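Local coordinates for protein regulator of polyketide synthase expression (Bifidobacterium adolescentis, PDB 3ONQ) that probably regulates polyketide synthase expression as a transcription factor, binding DNA through a C-terminal helix-turn-helix domain of the PucR family, at residues B[198-212]-B[219-233]. Sequence-based numbering, arbitrary orientation.
With SO4 (sulfate ion), chain S; SO4 (sulfate ion), chain R.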
loop_
_atom_site.group_PDB
_atom_site.type_symbol
_atom_site.label_atom_id
_atom_site.label_comp_id
_atom_site.label_asym_id
_atom_site.label_seq_id
_atom_site.Cartn_x
_atom_site.Cartn_y
_atom_site.Cartn_z
ATOM N N THR B 198 -17.419 0.630 28.908
ATOM C CA THR B 198 -16.346 1.629 28.986
ATOM C C THR B 198 -16.550 2.779 27.993
ATOM O O THR B 198 -16.550 3.943 28.379
ATOM C CB THR B 198 -14.949 0.996 28.778
ATOM O OG1 THR B 198 -14.819 -0.178 29.591
ATOM C CG2 THR B 198 -13.853 1.973 29.150
ATOM N N TYR B 199 -16.739 2.446 26.718
ATOM C CA TYR B 199 -16.894 3.458 25.672
ATOM C C TYR B 199 -18.073 4.391 25.945
ATOM O O TYR B 199 -17.953 5.610 25.854
ATOM C CB TYR B 199 -17.082 2.797 24.303
ATOM C CG TYR B 199 -17.284 3.785 23.172
ATOM C CD1 TYR B 199 -16.194 4.337 22.503
ATOM C CD2 TYR B 199 -18.561 4.176 22.779
ATOM C CE1 TYR B 199 -16.371 5.240 21.467
ATOM C CE2 TYR B 199 -18.746 5.096 21.751
ATOM C CZ TYR B 199 -17.645 5.611 21.095
ATOM O OH TYR B 199 -17.814 6.506 20.071
ATOM N N LEU B 200 -19.219 3.813 26.259
ATOM C CA LEU B 200 -20.392 4.620 26.556
ATOM C C LEU B 200 -20.100 5.563 27.718
ATOM O O LEU B 200 -20.510 6.725 27.697
ATOM C CB LEU B 200 -21.585 3.734 26.881
ATOM C CG LEU B 200 -22.850 4.454 27.339
ATOM C CD1 LEU B 200 -23.398 5.336 26.222
ATOM C CD2 LEU B 200 -23.882 3.421 27.774
ATOM N N THR B 201 -19.366 5.073 28.715
ATOM C CA THR B 201 -19.113 5.856 29.931
ATOM C C THR B 201 -18.172 7.020 29.673
ATOM O O THR B 201 -18.412 8.132 30.141
ATOM C CB THR B 201 -18.551 4.997 31.084
ATOM O OG1 THR B 201 -19.435 3.904 31.333
ATOM C CG2 THR B 201 -18.430 5.837 32.360
ATOM N N VAL B 202 -17.096 6.770 28.936
ATOM C CA VAL B 202 -16.182 7.844 28.557
ATOM C C VAL B 202 -16.917 8.872 27.691
ATOM O O VAL B 202 -16.816 10.075 27.899
ATOM C CB VAL B 202 -14.981 7.274 27.754
ATOM C CG1 VAL B 202 -14.151 8.398 27.155
ATOM C CG2 VAL B 202 -14.125 6.375 28.642
ATOM N N SER B 203 -17.654 8.384 26.703
ATOM C CA SER B 203 -18.369 9.270 25.801
ATOM C C SER B 203 -19.333 10.146 26.595
ATOM O O SER B 203 -19.414 11.358 26.399
ATOM C CB SER B 203 -19.155 8.440 24.793
ATOM O OG SER B 203 -19.914 9.287 23.957
ATOM N N THR B 204 -20.077 9.516 27.497
ATOM C CA THR B 204 -21.081 10.234 28.262
ATOM C C THR B 204 -20.399 11.224 29.199
ATOM O O THR B 204 -20.862 12.335 29.366
ATOM C CB THR B 204 -21.950 9.268 29.094
ATOM O OG1 THR B 204 -22.575 8.311 28.231
ATOM C CG2 THR B 204 -23.006 10.031 29.846
ATOM N N PHE B 205 -19.282 10.824 29.783
ATOM C CA PHE B 205 -18.568 11.676 30.715
ATOM C C PHE B 205 -18.096 12.953 30.037
ATOM O O PHE B 205 -18.262 14.028 30.572
ATOM C CB PHE B 205 -17.379 10.902 31.271
ATOM C CG PHE B 205 -16.517 11.678 32.220
ATOM C CD1 PHE B 205 -16.909 11.886 33.523
ATOM C CD2 PHE B 205 -15.298 12.171 31.819
ATOM C CE1 PHE B 205 -16.111 12.580 34.389
ATOM C CE2 PHE B 205 -14.501 12.860 32.689
ATOM C CZ PHE B 205 -14.910 13.066 33.973
ATOM N N LEU B 206 -17.535 12.822 28.843
ATOM C CA LEU B 206 -17.064 13.964 28.075
ATOM C C LEU B 206 -18.191 14.892 27.646
ATOM O O LEU B 206 -18.073 16.098 27.727
ATOM C CB LEU B 206 -16.264 13.501 26.864
ATOM C CG LEU B 206 -14.941 12.797 27.151
ATOM C CD1 LEU B 206 -14.359 12.219 25.896
ATOM C CD2 LEU B 206 -13.950 13.696 27.827
ATOM N N LYS B 207 -19.292 14.296 27.219
ATOM C CA LYS B 207 -20.457 15.016 26.749
ATOM C C LYS B 207 -21.044 15.867 27.852
ATOM O O LYS B 207 -21.503 16.970 27.618
ATOM C CB LYS B 207 -21.501 14.032 26.241
ATOM C CG LYS B 207 -22.784 14.665 25.790
ATOM C CD LYS B 207 -23.738 13.631 25.233
ATOM C CE LYS B 207 -25.090 14.241 24.927
ATOM N NZ LYS B 207 -25.970 13.317 24.161
ATOM N N TYR B 208 -21.017 15.339 29.062
ATOM C CA TYR B 208 -21.669 15.962 30.196
ATOM C C TYR B 208 -20.760 16.825 31.037
ATOM O O TYR B 208 -21.014 17.034 32.203
ATOM C CB TYR B 208 -22.421 14.944 31.040
ATOM C CG TYR B 208 -23.718 14.551 30.401
ATOM C CD1 TYR B 208 -23.757 13.600 29.408
ATOM C CD2 TYR B 208 -24.903 15.157 30.768
ATOM C CE1 TYR B 208 -24.930 13.252 28.810
ATOM C CE2 TYR B 208 -26.087 14.806 30.181
ATOM C CZ TYR B 208 -26.095 13.858 29.199
ATOM O OH TYR B 208 -27.273 13.506 28.594
ATOM N N GLY B 209 -19.690 17.314 30.435
ATOM C CA GLY B 209 -18.810 18.224 31.129
ATOM C C GLY B 209 -17.773 17.629 32.044
ATOM O O GLY B 209 -17.281 18.300 32.936
ATOM N N SER B 210 -17.441 16.368 31.837
ATOM C CA SER B 210 -16.437 15.745 32.668
ATOM C C SER B 210 -16.871 15.806 34.115
ATOM O O SER B 210 -16.084 16.089 34.996
ATOM C CB SER B 210 -15.094 16.441 32.489
ATOM O OG SER B 210 -14.473 16.033 31.297
ATOM N N SER B 211 -18.152 15.558 34.338
ATOM C CA SER B 211 -18.717 15.500 35.684
ATOM C C SER B 211 -19.055 14.070 36.064
ATOM O O SER B 211 -19.866 13.425 35.392
ATOM C CB SER B 211 -19.997 16.324 35.747
ATOM O OG SER B 211 -20.737 15.963 36.902
ATOM N N LEU B 212 -18.447 13.563 37.136
ATOM C CA LEU B 212 -18.782 12.229 37.615
ATOM C C LEU B 212 -20.262 12.123 37.932
ATOM O O LEU B 212 -20.925 11.159 37.538
ATOM C CB LEU B 212 -18.000 11.879 38.872
ATOM C CG LEU B 212 -16.599 11.334 38.668
ATOM C CD1 LEU B 212 -16.042 10.925 40.016
ATOM C CD2 LEU B 212 -16.610 10.160 37.703
ATOM N N LEU B 219 -26.326 7.607 33.398
ATOM C CA LEU B 219 -26.178 6.179 33.116
ATOM C C LEU B 219 -26.825 5.262 34.143
ATOM O O LEU B 219 -26.778 4.037 34.005
ATOM C CB LEU B 219 -24.697 5.826 32.979
ATOM C CG LEU B 219 -23.949 6.452 31.801
ATOM C CD1 LEU B 219 -22.478 6.110 31.893
ATOM C CD2 LEU B 219 -24.543 6.004 30.469
ATOM N N ASN B 220 -27.416 5.848 35.181
ATOM C CA ASN B 220 -27.974 5.059 36.265
ATOM C C ASN B 220 -26.974 4.104 36.902
ATOM O O ASN B 220 -27.294 2.940 37.136
ATOM C CB ASN B 220 -29.194 4.271 35.785
ATOM C CG ASN B 220 -30.338 5.174 35.378
ATOM O OD1 ASN B 220 -30.440 6.307 35.846
ATOM N ND2 ASN B 220 -31.209 4.677 34.509
ATOM N N VAL B 221 -25.768 4.593 37.183
ATOM C CA VAL B 221 -24.795 3.818 37.945
ATOM C C VAL B 221 -24.227 4.684 39.061
ATOM O O VAL B 221 -24.397 5.895 39.049
ATOM C CB VAL B 221 -23.616 3.319 37.065
ATOM C CG1 VAL B 221 -24.109 2.401 35.968
ATOM C CG2 VAL B 221 -22.841 4.498 36.486
ATOM N N HIS B 222 -23.546 4.053 40.012
ATOM C CA HIS B 222 -22.898 4.767 41.106
ATOM C C HIS B 222 -21.726 5.572 40.553
ATOM O O HIS B 222 -21.058 5.121 39.621
ATOM C CB HIS B 222 -22.375 3.765 42.130
ATOM C CG HIS B 222 -22.019 4.378 43.448
ATOM N ND1 HIS B 222 -20.850 5.076 43.655
ATOM C CD2 HIS B 222 -22.683 4.400 44.633
ATOM C CE1 HIS B 222 -20.810 5.505 44.904
ATOM N NE2 HIS B 222 -21.908 5.107 45.517
ATOM N N PRO B 223 -21.472 6.765 41.113
ATOM C CA PRO B 223 -20.308 7.564 40.699
ATOM C C PRO B 223 -18.988 6.778 40.735
ATOM O O PRO B 223 -18.163 6.948 39.833
ATOM C CB PRO B 223 -20.294 8.705 41.718
ATOM C CG PRO B 223 -21.756 8.902 42.033
ATOM C CD PRO B 223 -22.364 7.517 42.018
ATOM N N ASN B 224 -18.796 5.941 41.756
ATOM C CA ASN B 224 -17.620 5.074 41.836
ATOM C C ASN B 224 -17.491 4.169 40.628
ATOM O O ASN B 224 -16.388 3.793 40.232
ATOM C CB ASN B 224 -17.654 4.206 43.095
ATOM C CG ASN B 224 -17.411 5.003 44.359
ATOM O OD1 ASN B 224 -16.961 6.147 44.302
ATOM N ND2 ASN B 224 -17.696 4.396 45.512
ATOM N N THR B 225 -18.626 3.805 40.048
ATOM C CA THR B 225 -18.604 2.930 38.894
ATOM C C THR B 225 -18.073 3.686 37.675
ATOM O O THR B 225 -17.265 3.150 36.900
ATOM C CB THR B 225 -19.983 2.305 38.638
ATOM O OG1 THR B 225 -20.262 1.385 39.697
ATOM C CG2 THR B 225 -20.001 1.558 37.325
ATOM N N VAL B 226 -18.509 4.931 37.521
ATOM C CA VAL B 226 -17.969 5.781 36.469
ATOM C C VAL B 226 -16.469 5.954 36.682
ATOM O O VAL B 226 -15.682 5.839 35.741
ATOM C CB VAL B 226 -18.624 7.165 36.461
ATOM C CG1 VAL B 226 -17.952 8.059 35.409
ATOM C CG2 VAL B 226 -20.122 7.046 36.199
ATOM N N ARG B 227 -16.083 6.228 37.927
ATOM C CA ARG B 227 -14.679 6.416 38.278
ATOM C C ARG B 227 -13.861 5.212 37.840
ATOM O O ARG B 227 -12.828 5.346 37.190
ATOM C CB ARG B 227 -14.543 6.612 39.785
ATOM C CG ARG B 227 -13.747 7.833 40.203
ATOM C CD ARG B 227 -13.610 7.895 41.725
ATOM N NE ARG B 227 -14.898 8.106 42.385
ATOM C CZ ARG B 227 -15.314 9.275 42.866
ATOM N NH1 ARG B 227 -16.505 9.375 43.445
ATOM N NH2 ARG B 227 -14.536 10.347 42.775
ATOM N N TYR B 228 -14.341 4.028 38.195
ATOM C CA TYR B 228 -13.651 2.790 37.882
ATOM C C TYR B 228 -13.515 2.596 36.368
ATOM O O TYR B 228 -12.444 2.234 35.868
ATOM C CB TYR B 228 -14.384 1.608 38.540
ATOM C CG TYR B 228 -13.806 0.238 38.235
ATOM C CD1 TYR B 228 -12.797 -0.308 39.028
ATOM C CD2 TYR B 228 -14.283 -0.520 37.170
ATOM C CE1 TYR B 228 -12.269 -1.569 38.760
ATOM C CE2 TYR B 228 -13.758 -1.781 36.891
ATOM C CZ TYR B 228 -12.754 -2.297 37.689
ATOM O OH TYR B 228 -12.236 -3.545 37.417
ATOM N N ARG B 229 -14.590 2.836 35.629
ATOM C CA ARG B 229 -14.514 2.725 34.169
ATOM C C ARG B 229 -13.537 3.700 33.510
ATOM O O ARG B 229 -12.818 3.320 32.582
ATOM C CB ARG B 229 -15.895 2.853 33.530
ATOM C CG ARG B 229 -16.822 1.709 33.913
ATOM C CD ARG B 229 -18.248 2.041 33.555
ATOM N NE ARG B 229 -19.168 0.981 33.944
ATOM C CZ ARG B 229 -20.483 1.034 33.753
ATOM N NH1 ARG B 229 -21.035 2.104 33.174
ATOM N NH2 ARG B 229 -21.243 0.013 34.131
ATOM N N LEU B 230 -13.511 4.951 33.966
ATOM C CA LEU B 230 -12.574 5.923 33.390
ATOM C C LEU B 230 -11.131 5.492 33.632
ATOM O O LEU B 230 -10.273 5.644 32.768
ATOM C CB LEU B 230 -12.802 7.319 33.956
ATOM C CG LEU B 230 -14.213 7.858 33.772
ATOM C CD1 LEU B 230 -14.327 9.229 34.410
ATOM C CD2 LEU B 230 -14.576 7.896 32.295
ATOM N N LYS B 231 -10.881 4.949 34.818
ATOM C CA LYS B 231 -9.555 4.474 35.176
ATOM C C LYS B 231 -9.151 3.331 34.242
ATOM O O LYS B 231 -8.031 3.304 33.715
ATOM C CB LYS B 231 -9.533 4.041 36.643
ATOM C CG LYS B 231 -8.180 3.559 37.140
ATOM C CD LYS B 231 -8.187 3.385 38.653
ATOM C CE LYS B 231 -7.136 2.375 39.103
ATOM N NZ LYS B 231 -7.416 1.004 38.577
ATOM N N ARG B 232 -10.079 2.410 34.010
ATOM C CA ARG B 232 -9.825 1.308 33.091
ATOM C C ARG B 232 -9.514 1.835 31.691
ATOM O O ARG B 232 -8.578 1.377 31.032
ATOM C CB ARG B 232 -11.024 0.360 33.047
ATOM C CG ARG B 232 -10.835 -0.837 32.127
ATOM C CD ARG B 232 -12.173 -1.438 31.696
ATOM N NE ARG B 232 -12.911 -2.027 32.813
ATOM C CZ ARG B 232 -14.209 -1.832 33.046
ATOM N NH1 ARG B 232 -14.926 -1.056 32.244
ATOM N NH2 ARG B 232 -14.792 -2.415 34.085
ATOM N N ALA B 233 -10.297 2.806 31.229
ATOM C CA ALA B 233 -10.056 3.392 29.909
ATOM C C ALA B 233 -8.684 4.076 29.837
ATOM O O ALA B 233 -8.056 4.096 28.786
ATOM C CB ALA B 233 -11.161 4.367 29.541
HETATM S S SO4 S . -18.616 -2.467 35.158
HETATM O O1 SO4 S . -18.363 -3.102 36.448
HETATM O O2 SO4 S . -18.183 -3.348 34.074
HETATM O O3 SO4 S . -20.049 -2.214 35.036
HETATM O O4 SO4 S . -17.868 -1.214 35.088
HETATM S S SO4 R . -21.545 5.900 19.121
HETATM O O1 SO4 R . -21.782 6.713 20.311
HETATM O O2 SO4 R . -21.825 4.488 19.393
HETATM O O3 SO4 R . -22.399 6.373 18.034
HETATM O O4 SO4 R . -20.150 6.046 18.720
#
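Phe205 and Leu230 meet at about a right angle in the core of the PucR-type helix-turn-helix domain, where helices 198-207 and 223-233, the latter probably the DNA-recognition helix, cross at -105°. Leu230 CD1 stands over the centre of the Phe205 ring, 3.7 Å from its centroid, a CH-pi contact, while Ser210 CA covers the opposite face near the rim. Leu230 CD2 turns to Val202 CG2, so the leucine's two branches fill separate parts of a hole lined by Phe205, Val202, Thr201 and Leu212. Leu212 slides past Val226, its CD2 pressed to 3.4 Å from Val226 CG1, tighter than usual. The Arg229 chain runs extended (chi3 -178°) across Thr201 and sends NH1 to Thr201 OG1 at 3.0 Å, an oxygen also bonded to Pro197 O. NE and NH2 of Arg229 grip a sulfate, probably from the crystallisation liquor, by two nearly straight bonds, consistent with an anion-binding surface. A leucine in place of Arg229 would probably leave that anion without its two-pronged partner and Thr201 OG1 without its donor from helix 223-233. Poorly ordered Arg232 donates from NH1 to Thr198 OG1, which also bonds Asp196 and lies 2.8 Å from that NH1, 16° out of the guanidinium plane.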